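Long-range contacts in chitooligosaccharide oxidase (Gibberella zeae, PDB 6Y0R), which oxidises the C1 hydroxyl of chitooligosaccharides to the lactone with a bicovalently bound FAD, passing the electrons to molecular oxygen to give hydrogen peroxide: residues 89-94 / 110-115; 145-150 / 224-229; 343-348 / 399-404. One frame throughout, in Å; residues are numbered along the deposited sequence.

In the fold
Followed from the N terminus, the three contacts come in series: each closes its loop before the next opens, so none nests in or crosses another. Contact 1 closes a short loop between neighbouring parallel strands, 87-90 and 108-111, of the small mixed sheet that holds the ADP half of FAD. Contact 2 spans 73 intervening residues to lay the short strand 147-148 on the end of strand 218-228; contacts 1 and 2 both lie in the PCMH-type FAD-binding region. Contact 3 closes a loop of 50 residues in the seven-stranded antiparallel sheet, where edge strand 338-346 meets strand 403-411. Contacts 1 and 3 fall on opposite sides of the chain's centre, their own centres about 29 Å apart.

Contact 1 of 3, residues 89-94 / 110-115. With FAD (flavin-adenine dinucleotide), chain B.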
loop_
_atom_site.group_PDB
_atom_site.type_symbol
_atom_site.label_atom_id
_atom_site.label_comp_id
_atom_site.label_asym_id
_atom_site.label_seq_id
_atom_site.Cartn_x
_atom_site.Cartn_y
_atom_site.Cartn_z
ATOM N N ALA A 89 -8.496 3.788 -12.788
ATOM C CA ALA A 89 -8.728 4.891 -11.836
ATOM C C ALA A 89 -7.387 5.236 -11.179
ATOM O O ALA A 89 -6.644 4.307 -10.799
ATOM C CB ALA A 89 -9.747 4.543 -10.810
ATOM N N LYS A 90 -7.141 6.531 -10.987
ATOM C CA LYS A 90 -5.936 7.034 -10.274
ATOM C C LYS A 90 -6.456 7.907 -9.122
ATOM O O LYS A 90 -7.109 8.943 -9.402
ATOM C CB LYS A 90 -4.946 7.724 -11.208
ATOM C CG LYS A 90 -3.638 8.154 -10.562
ATOM C CD LYS A 90 -2.502 8.331 -11.525
ATOM C CE LYS A 90 -1.648 9.559 -11.284
ATOM N NZ LYS A 90 -2.306 10.861 -11.532
ATOM N N SER A 91 -6.130 7.543 -7.889
ATOM C CA SER A 91 -6.510 8.306 -6.665
ATOM C C SER A 91 -5.314 9.203 -6.275
ATOM O O SER A 91 -5.235 10.360 -6.740
ATOM C CB SER A 91 -6.975 7.436 -5.562
ATOM O OG SER A 91 -8.235 6.846 -5.839
ATOM N N GLY A 92 -4.323 8.687 -5.549
ATOM C CA GLY A 92 -3.164 9.475 -5.146
ATOM C C GLY A 92 -1.997 9.319 -6.095
ATOM O O GLY A 92 -1.034 10.074 -5.980
ATOM N N GLY A 93 -2.048 8.356 -7.027
ATOM C CA GLY A 93 -0.964 8.141 -7.995
ATOM C C GLY A 93 0.338 7.600 -7.450
ATOM O O GLY A 93 1.301 7.598 -8.183
ATOM N N HIS A 94 0.356 7.040 -6.233
ATOM C CA HIS A 94 1.606 6.527 -5.610
ATOM C C HIS A 94 1.982 5.125 -6.092
ATOM O O HIS A 94 3.057 4.683 -5.695
ATOM C CB HIS A 94 1.559 6.599 -4.072
ATOM C CG HIS A 94 2.212 7.826 -3.559
ATOM N ND1 HIS A 94 3.497 7.846 -3.012
ATOM C CD2 HIS A 94 1.744 9.106 -3.536
ATOM C CE1 HIS A 94 3.797 9.124 -2.750
ATOM N NE2 HIS A 94 2.734 9.902 -3.059
ATOM N N ILE A 110 -9.068 7.773 -15.177
ATOM C CA ILE A 110 -10.059 8.557 -14.393
ATOM C C ILE A 110 -9.304 9.065 -13.170
ATOM O O ILE A 110 -9.036 8.254 -12.233
ATOM C CB ILE A 110 -11.330 7.761 -14.102
ATOM C CG1 ILE A 110 -11.965 7.247 -15.417
ATOM C CG2 ILE A 110 -12.302 8.607 -13.298
ATOM C CD1 ILE A 110 -13.209 6.448 -15.244
ATOM N N GLU A 111 -8.929 10.346 -13.240
ATOM C CA GLU A 111 -8.225 11.067 -12.151
ATOM C C GLU A 111 -9.250 11.377 -11.062
ATOM O O GLU A 111 -10.257 12.046 -11.345
ATOM C CB GLU A 111 -7.565 12.329 -12.700
ATOM C CG GLU A 111 -6.963 13.196 -11.615
ATOM C CD GLU A 111 -5.779 12.512 -10.932
ATOM O OE1 GLU A 111 -4.834 12.068 -11.658
ATOM O OE2 GLU A 111 -5.858 12.338 -9.698
ATOM N N LEU A 112 -9.045 10.929 -9.829
ATOM C CA LEU A 112 -10.048 11.107 -8.737
ATOM C C LEU A 112 -9.602 12.151 -7.691
ATOM O O LEU A 112 -10.350 12.337 -6.739
ATOM C CB LEU A 112 -10.355 9.772 -8.047
ATOM C CG LEU A 112 -10.943 8.698 -8.959
ATOM C CD1 LEU A 112 -10.980 7.345 -8.284
ATOM C CD2 LEU A 112 -12.336 9.118 -9.432
ATOM N N ASP A 113 -8.434 12.747 -7.818
ATOM C CA ASP A 113 -7.875 13.570 -6.708
ATOM C C ASP A 113 -8.607 14.923 -6.571
ATOM O O ASP A 113 -8.288 15.611 -5.579
ATOM C CB ASP A 113 -6.359 13.751 -6.750
ATOM C CG ASP A 113 -5.759 14.624 -7.834
ATOM O OD1 ASP A 113 -6.545 15.279 -8.582
ATOM O OD2 ASP A 113 -4.500 14.622 -7.964
ATOM N N ARG A 114 -9.589 15.255 -7.421
ATOM C CA ARG A 114 -10.470 16.431 -7.146
ATOM C C ARG A 114 -11.542 16.067 -6.115
ATOM O O ARG A 114 -12.241 16.971 -5.599
ATOM C CB ARG A 114 -11.128 16.949 -8.431
ATOM C CG ARG A 114 -10.203 17.240 -9.590
ATOM C CD ARG A 114 -9.033 18.153 -9.310
ATOM N NE ARG A 114 -8.457 18.687 -10.531
ATOM C CZ ARG A 114 -7.478 18.118 -11.216
ATOM N NH1 ARG A 114 -7.049 18.677 -12.328
ATOM N NH2 ARG A 114 -6.921 16.980 -10.804
ATOM N N MET A 115 -11.759 14.778 -5.855
ATOM C CA MET A 115 -12.800 14.290 -4.943
ATOM C C MET A 115 -12.122 13.745 -3.676
ATOM O O MET A 115 -11.662 12.594 -3.671
ATOM C CB MET A 115 -13.662 13.256 -5.662
ATOM C CG MET A 115 -14.627 13.900 -6.622
ATOM S SD MET A 115 -15.687 12.628 -7.395
ATOM C CE MET A 115 -14.455 11.964 -8.481
HETATM P PA FAD B . -2.746 4.970 -7.491
HETATM O O1A FAD B . -1.543 4.867 -8.338
HETATM O O2A FAD B . -3.712 6.065 -7.706
HETATM O O5B FAD B . -3.567 3.606 -7.522
HETATM C C5B FAD B . -3.002 2.368 -7.087
HETATM C C4B FAD B . -3.803 1.218 -7.670
HETATM O O4B FAD B . -5.157 1.261 -7.151
HETATM C C3B FAD B . -3.989 1.190 -9.201
HETATM O O3B FAD B . -4.193 -0.152 -9.664
HETATM C C2B FAD B . -5.271 1.990 -9.385
HETATM O O2B FAD B . -5.929 1.780 -10.637
HETATM C C1B FAD B . -6.076 1.508 -8.208
HETATM N N9A FAD B . -7.080 2.447 -7.733
HETATM C C8A FAD B . -6.836 3.653 -7.129
HETATM N N7A FAD B . -7.953 4.293 -6.806
HETATM C C5A FAD B . -8.973 3.452 -7.236
HETATM C C6A FAD B . -10.375 3.565 -7.191
HETATM N N6A FAD B . -10.977 4.613 -6.623
HETATM N N1A FAD B . -11.125 2.567 -7.736
HETATM C C2A FAD B . -10.464 1.543 -8.312
HETATM N N3A FAD B . -9.149 1.318 -8.391
HETATM C C4A FAD B . -8.444 2.321 -7.834
HETATM N N1 FAD B . 1.860 1.393 1.566
HETATM C C2 FAD B . 1.596 0.915 2.791
HETATM O O2 FAD B . 0.843 -0.114 2.943
HETATM N N3 FAD B . 2.103 1.553 3.887
HETATM C C4 FAD B . 2.901 2.683 3.815
HETATM O O4 FAD B . 3.321 3.226 4.851
HETATM C C4X FAD B . 3.186 3.215 2.534
HETATM N N5 FAD B . 3.903 4.336 2.431
HETATM C C5X FAD B . 4.044 4.896 1.180
HETATM C C6 FAD B . 4.737 6.129 1.048
HETATM C C7 FAD B . 4.918 6.712 -0.195
HETATM C C7M FAD B . 5.684 8.013 -0.334
HETATM C C8 FAD B . 4.337 6.087 -1.375
HETATM C C8M FAD B . 4.384 6.719 -2.751
HETATM C C9 FAD B . 3.691 4.842 -1.226
HETATM C C9A FAD B . 3.542 4.237 0.029
HETATM N N10 FAD B . 2.855 3.018 0.164
HETATM C C10 FAD B . 2.619 2.476 1.433
HETATM C "C1'" FAD B . 2.343 2.286 -0.999
HETATM C "C2'" FAD B . 0.886 2.653 -1.289
HETATM O "O2'" FAD B . 0.009 2.012 -0.362
HETATM C "C3'" FAD B . 0.571 2.214 -2.696
HETATM O "O3'" FAD B . 1.482 2.940 -3.554
HETATM C "C4'" FAD B . -0.892 2.513 -3.028
HETATM O "O4'" FAD B . -1.402 1.611 -4.026
HETATM C "C5'" FAD B . -1.012 3.933 -3.502
HETATM O "O5'" FAD B . -2.393 4.318 -3.637
HETATM P P FAD B . -2.711 5.574 -4.550
HETATM O O1P FAD B . -4.177 5.801 -4.536
HETATM O O2P FAD B . -1.833 6.728 -4.231
HETATM O O3P FAD B . -2.177 5.043 -5.985
HETATM O O HOH W 1 -3.539 11.306 -8.711
#
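K90 and E111 are bridged neighbours on two parallel strands, and their side chains leave the same face of the sheet, cross obliquely and meet at their charged ends. K90 starts with CG anti to its backbone N (chi1 -175°) and bends only in its outer half, which carries NZ over to E111; E111 bends at chi2, and the two close a salt bridge, K90 NZ to E111 OE1 2.8 Å, on the syn lone pair of OE1. D49 O gives the ammonium a further partner, and a water joins K90 NZ, E111 OE2 and S91 O. E111 OE2 also accepts from D113 N of the same segment, on its anti lone pair. The backbones are joined by K90 N to I110 O and L112 N to K90 O, both 2.8 Å.

On the other face A89 CB packs against L112 CD1 at 4.0 Å, and both approach the adenine of FAD. S91 OG then donates to FAD N7A at 2.7 Å, while the ribose hydroxyl FAD O2B donates to A89 O.

Past the strand the backbone curls round the pyrophosphate: S91 N and G93 N both donate to FAD O2A, G92 N to FAD O1P and H94 N to FAD O2P. H94 ND1 is bonded covalently to FAD C8M, 1.5 Å away, with the methylene carbon near the imidazole plane. The chemistry implies a cofactor fastened at both ends by one short segment, its phosphate charge met by backbone N-H groups and its flavin tethered through histidine, with C154 the probable second covalent link, as in related enzymes.

Contact 2 of 3, residues 145-150 / 224-229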
loop_
_atom_site.group_PDB
_atom_site.type_symbol
_atom_site.label_atom_id
_atom_site.label_comp_id
_atom_site.label_asym_id
_atom_site.label_seq_id
_atom_site.Cartn_x
_atom_site.Cartn_y
_atom_site.Cartn_z
ATOM N N GLY A 145 -13.363 14.875 14.949
ATOM C CA GLY A 145 -13.837 14.051 16.064
ATOM C C GLY A 145 -12.781 13.307 16.827
ATOM O O GLY A 145 -13.160 12.460 17.652
ATOM N N LYS A 146 -11.499 13.626 16.645
ATOM C CA LYS A 146 -10.399 12.901 17.310
ATOM C C LYS A 146 -10.555 11.390 17.032
ATOM O O LYS A 146 -10.544 10.554 17.957
ATOM C CB LYS A 146 -10.430 13.237 18.794
ATOM C CG LYS A 146 -9.132 12.976 19.491
ATOM C CD LYS A 146 -9.134 13.391 20.953
ATOM C CE LYS A 146 -7.754 13.279 21.552
ATOM N NZ LYS A 146 -7.807 13.414 23.034
ATOM N N ARG A 147 -10.786 11.094 15.756
ATOM C CA ARG A 147 -10.933 9.721 15.252
ATOM C C ARG A 147 -9.759 9.444 14.296
ATOM O O ARG A 147 -9.040 10.373 13.904
ATOM C CB ARG A 147 -12.285 9.510 14.573
ATOM C CG ARG A 147 -13.485 9.901 15.443
ATOM C CD ARG A 147 -13.556 9.058 16.671
ATOM N NE ARG A 147 -13.886 7.657 16.438
ATOM C CZ ARG A 147 -14.194 6.810 17.396
ATOM N NH1 ARG A 147 -14.212 7.213 18.664
ATOM N NH2 ARG A 147 -14.493 5.561 17.108
ATOM N N ALA A 148 -9.592 8.176 13.948
ATOM C CA ALA A 148 -8.449 7.720 13.127
ATOM C C ALA A 148 -8.831 6.436 12.393
ATOM O O ALA A 148 -9.786 5.759 12.790
ATOM C CB ALA A 148 -7.238 7.514 14.007
ATOM N N LEU A 149 -8.072 6.194 11.327
ATOM C CA LEU A 149 -8.025 4.897 10.611
ATOM C C LEU A 149 -6.609 4.360 10.641
ATOM O O LEU A 149 -5.648 5.097 10.964
ATOM C CB LEU A 149 -8.487 5.093 9.172
ATOM C CG LEU A 149 -9.955 5.475 9.022
ATOM C CD1 LEU A 149 -10.229 5.726 7.555
ATOM C CD2 LEU A 149 -10.860 4.402 9.603
ATOM N N ALA A 150 -6.516 3.054 10.379
ATOM C CA ALA A 150 -5.222 2.355 10.376
ATOM C C ALA A 150 -4.677 2.432 8.960
ATOM O O ALA A 150 -5.071 1.685 8.152
ATOM C CB ALA A 150 -5.377 0.937 10.838
ATOM N N PHE A 224 -15.949 3.455 6.610
ATOM C CA PHE A 224 -15.139 2.791 7.651
ATOM C C PHE A 224 -15.751 2.995 9.036
ATOM O O PHE A 224 -16.367 4.041 9.289
ATOM C CB PHE A 224 -13.735 3.407 7.726
ATOM C CG PHE A 224 -12.920 3.334 6.457
ATOM C CD1 PHE A 224 -13.095 4.269 5.454
ATOM C CD2 PHE A 224 -12.025 2.280 6.276
ATOM C CE1 PHE A 224 -12.359 4.183 4.280
ATOM C CE2 PHE A 224 -11.292 2.186 5.101
ATOM C CZ PHE A 224 -11.447 3.156 4.123
ATOM N N GLN A 225 -15.469 2.066 9.923
ATOM C CA GLN A 225 -15.658 2.254 11.378
ATOM C C GLN A 225 -14.337 2.796 11.920
ATOM O O GLN A 225 -13.353 2.021 12.023
ATOM C CB GLN A 225 -16.053 0.957 12.078
ATOM C CG GLN A 225 -16.247 1.145 13.584
ATOM C CD GLN A 225 -17.247 2.234 13.921
ATOM O OE1 GLN A 225 -18.361 2.232 13.409
ATOM N NE2 GLN A 225 -16.849 3.203 14.746
ATOM N N THR A 226 -14.285 4.097 12.211
ATOM C CA THR A 226 -13.073 4.702 12.804
ATOM C C THR A 226 -12.840 4.169 14.223
ATOM O O THR A 226 -13.785 3.664 14.868
ATOM C CB THR A 226 -13.130 6.240 12.803
ATOM O OG1 THR A 226 -14.065 6.614 13.824
ATOM C CG2 THR A 226 -13.462 6.818 11.448
ATOM N N PHE A 227 -11.630 4.375 14.735
ATOM C CA PHE A 227 -11.301 4.157 16.161
ATOM C C PHE A 227 -10.916 5.511 16.768
ATOM O O PHE A 227 -10.657 6.497 16.031
ATOM C CB PHE A 227 -10.225 3.098 16.393
ATOM C CG PHE A 227 -8.949 3.308 15.625
ATOM C CD1 PHE A 227 -7.913 4.077 16.141
ATOM C CD2 PHE A 227 -8.782 2.698 14.393
ATOM C CE1 PHE A 227 -6.733 4.258 15.425
ATOM C CE2 PHE A 227 -7.612 2.900 13.674
ATOM C CZ PHE A 227 -6.594 3.670 14.191
ATOM N N ALA A 228 -11.000 5.603 18.076
ATOM C CA ALA A 228 -10.574 6.829 18.787
ATOM C C ALA A 228 -9.069 7.038 18.528
ATOM O O ALA A 228 -8.281 6.132 18.795
ATOM C CB ALA A 228 -10.890 6.677 20.260
ATOM N N ALA A 229 -8.684 8.220 18.082
ATOM C CA ALA A 229 -7.279 8.609 17.814
ATOM C C ALA A 229 -6.569 8.663 19.149
ATOM O O ALA A 229 -7.015 9.380 20.063
ATOM C CB ALA A 229 -7.247 9.914 17.088
#
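R147 and T226 make the polar side-chain part of this contact, crossing at about a right angle. The arginine, bent at chi2 and chi3, folds back over the partner strand and takes T226 side-on with two nitrogens. NE reaches T226 OG1 at 2.8 Å, almost straight (173°) and in the guanidinium plane; NH2 reaches T226 O at 3.0 Å from above the carbonyl plane. That carbonyl also accepts from Q225 NE2, which comes in its plane on a lone pair, and T226 OG1 is further hydrogen-bonded to G124 O. One face of the guanidinium lies flat on the F227-A228 peptide, with A228 N over its centre.

Backbone bonds give the antiparallel register. A148 and F227 form a hydrogen-bonded pair, A148 N to F227 O at 2.9 Å and F227 N to A148 O at 3.0 Å, and a further backbone bond, A229 N to K146 O, follows just beyond the paired residues.

Aromatic and apolar packing completes the contact. F227, with CG between its backbone N and carbonyl carbon (chi1 53°), turns its ring back over the opposite strand: CE1 meets A148 CB at 3.6 Å, A148 O lies above one face, and A150 N stands at the ring edge. L149 sends CD1 over the face of F224, a CH-pi contact 3.9 Å from the ring centroid, while CD2 rests on F224 CB.

The pairing adds short strand 147-148 beside 218-228 in an antiparallel sheet of the PCMH-type FAD-binding region. Around it, L149 and F224 reach I128 of strand 125-128, and L149 also touches L141 of helix 134-145. F227 stacks on H175 at the end of helix 172-175, whereas A148 and A229 lie against W312 of helix 312-320.

Contact 3 of 3, residues 343-348 / 399-404; sequences SLAAPA and RDTLLL
T401 leans on the end of strand 338-346 just before residues 403-404 join the sheet, and its side-chain atoms spread over the A345-A346 backbone and the A345 methyl. CB is 3.3 Å from A346 O. From there OG1 takes the position between the backbone N and the carbonyl carbon (chi1 48°) and heads toward the A345 methyl, 4.2 Å from A345 CB. The other branch, CG2, lies along the backbone instead: it is 3.7 Å from A345 C and equally near A346 C.

The next two residues share one acceptor. A346 O receives both L402 N and L403 N, each at 3.0 Å; the second bond is the straighter (169° against 141°) and lies in the carbonyl plane. In return A346 N donates to L403 O at 2.9 Å. The L402 side chain carries CD2 to A348 CB, 3.7 Å away, and touches Q255 and K259 of helix 247-260, whereas L403 shares the A346 face of the sheet. On the opposite face, with A345, the side chain of L404 comes within about 6 Å of FAD.

Two residues set against one make this a classic beta bulge, here at the start of strand 403-411, which pairs with outermost strand 338-346. The large seven-stranded antiparallel sheet they share is consistent with the substrate-binding domain of this family of FAD-linked oxidases.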
loop_
_atom_site.group_PDB
_atom_site.type_symbol
_atom_site.label_atom_id
_atom_site.label_comp_id
_atom_site.label_asym_id
_atom_site.label_seq_id
_atom_site.Cartn_x
_atom_site.Cartn_y
_atom_site.Cartn_z
ATOM N N SER A 343 8.845 -6.798 -2.957
ATOM C CA SER A 343 8.344 -7.109 -1.601
ATOM C C SER A 343 8.382 -8.607 -1.390
ATOM O O SER A 343 8.521 -9.404 -2.369
ATOM C CB SER A 343 6.953 -6.541 -1.339
ATOM O OG SER A 343 5.962 -7.117 -2.203
ATOM N N LEU A 344 8.196 -9.004 -0.134
ATOM C CA LEU A 344 8.060 -10.424 0.222
ATOM C C LEU A 344 7.135 -10.517 1.430
ATOM O O LEU A 344 7.486 -9.956 2.461
ATOM C CB LEU A 344 9.461 -10.972 0.524
ATOM C CG LEU A 344 9.508 -12.398 1.062
ATOM C CD1 LEU A 344 8.887 -13.363 0.069
ATOM C CD2 LEU A 344 10.965 -12.737 1.362
ATOM N N ALA A 345 6.059 -11.286 1.289
ATOM C CA ALA A 345 5.225 -11.712 2.421
ATOM C C ALA A 345 5.691 -13.106 2.834
ATOM O O ALA A 345 5.602 -14.021 2.006
ATOM C CB ALA A 345 3.792 -11.698 2.022
ATOM N N ALA A 346 6.267 -13.231 4.024
ATOM C CA ALA A 346 6.999 -14.464 4.386
ATOM C C ALA A 346 6.478 -15.014 5.708
ATOM O O ALA A 346 6.108 -14.277 6.612
ATOM C CB ALA A 346 8.460 -14.194 4.464
ATOM N N PRO A 347 6.477 -16.341 5.847
ATOM C CA PRO A 347 6.275 -16.950 7.161
ATOM C C PRO A 347 7.511 -16.689 8.031
ATOM O O PRO A 347 8.544 -16.223 7.549
ATOM C CB PRO A 347 6.128 -18.433 6.808
ATOM C CG PRO A 347 6.993 -18.591 5.599
ATOM C CD PRO A 347 6.766 -17.323 4.790
ATOM N N ALA A 348 7.438 -17.066 9.303
ATOM C CA ALA A 348 8.627 -17.021 10.179
ATOM C C ALA A 348 9.792 -17.725 9.501
ATOM O O ALA A 348 9.604 -18.853 8.946
ATOM C CB ALA A 348 8.336 -17.661 11.506
ATOM N N ARG A 399 -2.525 -13.400 5.367
ATOM C CA ARG A 399 -2.933 -13.361 6.800
ATOM C C ARG A 399 -2.139 -14.383 7.620
ATOM O O ARG A 399 -2.203 -14.336 8.890
ATOM C CB ARG A 399 -4.415 -13.717 6.867
ATOM C CG ARG A 399 -5.328 -12.794 6.083
ATOM C CD ARG A 399 -5.371 -11.375 6.629
ATOM N NE ARG A 399 -6.422 -10.554 6.055
ATOM C CZ ARG A 399 -6.705 -9.331 6.413
ATOM N NH1 ARG A 399 -7.714 -8.709 5.840
ATOM N NH2 ARG A 399 -6.021 -8.781 7.407
ATOM N N ASP A 400 -1.492 -15.318 6.933
ATOM C CA ASP A 400 -0.780 -16.472 7.514
ATOM C C ASP A 400 0.716 -16.152 7.654
ATOM O O ASP A 400 1.429 -16.855 8.387
ATOM C CB ASP A 400 -1.090 -17.692 6.627
ATOM C CG ASP A 400 -0.664 -17.588 5.138
ATOM O OD1 ASP A 400 -0.708 -16.473 4.481
ATOM O OD2 ASP A 400 -0.286 -18.671 4.581
ATOM N N THR A 401 1.189 -15.045 7.095
ATOM C CA THR A 401 2.602 -14.658 7.098
ATOM C C THR A 401 2.904 -13.829 8.349
ATOM O O THR A 401 1.972 -13.255 8.937
ATOM C CB THR A 401 2.935 -13.979 5.767
ATOM O OG1 THR A 401 1.915 -13.015 5.522
ATOM C CG2 THR A 401 2.994 -14.930 4.599
ATOM N N LEU A 402 4.157 -13.827 8.794
ATOM C CA LEU A 402 4.598 -13.069 9.981
ATOM C C LEU A 402 5.252 -11.769 9.532
ATOM O O LEU A 402 5.213 -10.813 10.311
ATOM C CB LEU A 402 5.579 -13.948 10.775
ATOM C CG LEU A 402 6.207 -13.349 12.027
ATOM C CD1 LEU A 402 5.138 -12.915 13.045
ATOM C CD2 LEU A 402 7.143 -14.350 12.666
ATOM N N LEU A 403 5.982 -11.805 8.394
ATOM C CA LEU A 403 6.892 -10.740 7.979
ATOM C C LEU A 403 6.419 -10.144 6.668
ATOM O O LEU A 403 5.965 -10.888 5.776
ATOM C CB LEU A 403 8.315 -11.310 7.822
ATOM C CG LEU A 403 8.912 -12.014 9.038
ATOM C CD1 LEU A 403 10.269 -12.601 8.664
ATOM C CD2 LEU A 403 9.042 -11.070 10.199
ATOM N N LEU A 404 6.615 -8.845 6.548
ATOM C CA LEU A 404 6.463 -8.121 5.271
ATOM C C LEU A 404 7.784 -7.420 5.013
ATOM O O LEU A 404 8.171 -6.527 5.793
ATOM C CB LEU A 404 5.330 -7.095 5.350
ATOM C CG LEU A 404 5.197 -6.150 4.149
ATOM C CD1 LEU A 404 5.349 -6.893 2.859
ATOM C CD2 LEU A 404 3.879 -5.397 4.146
#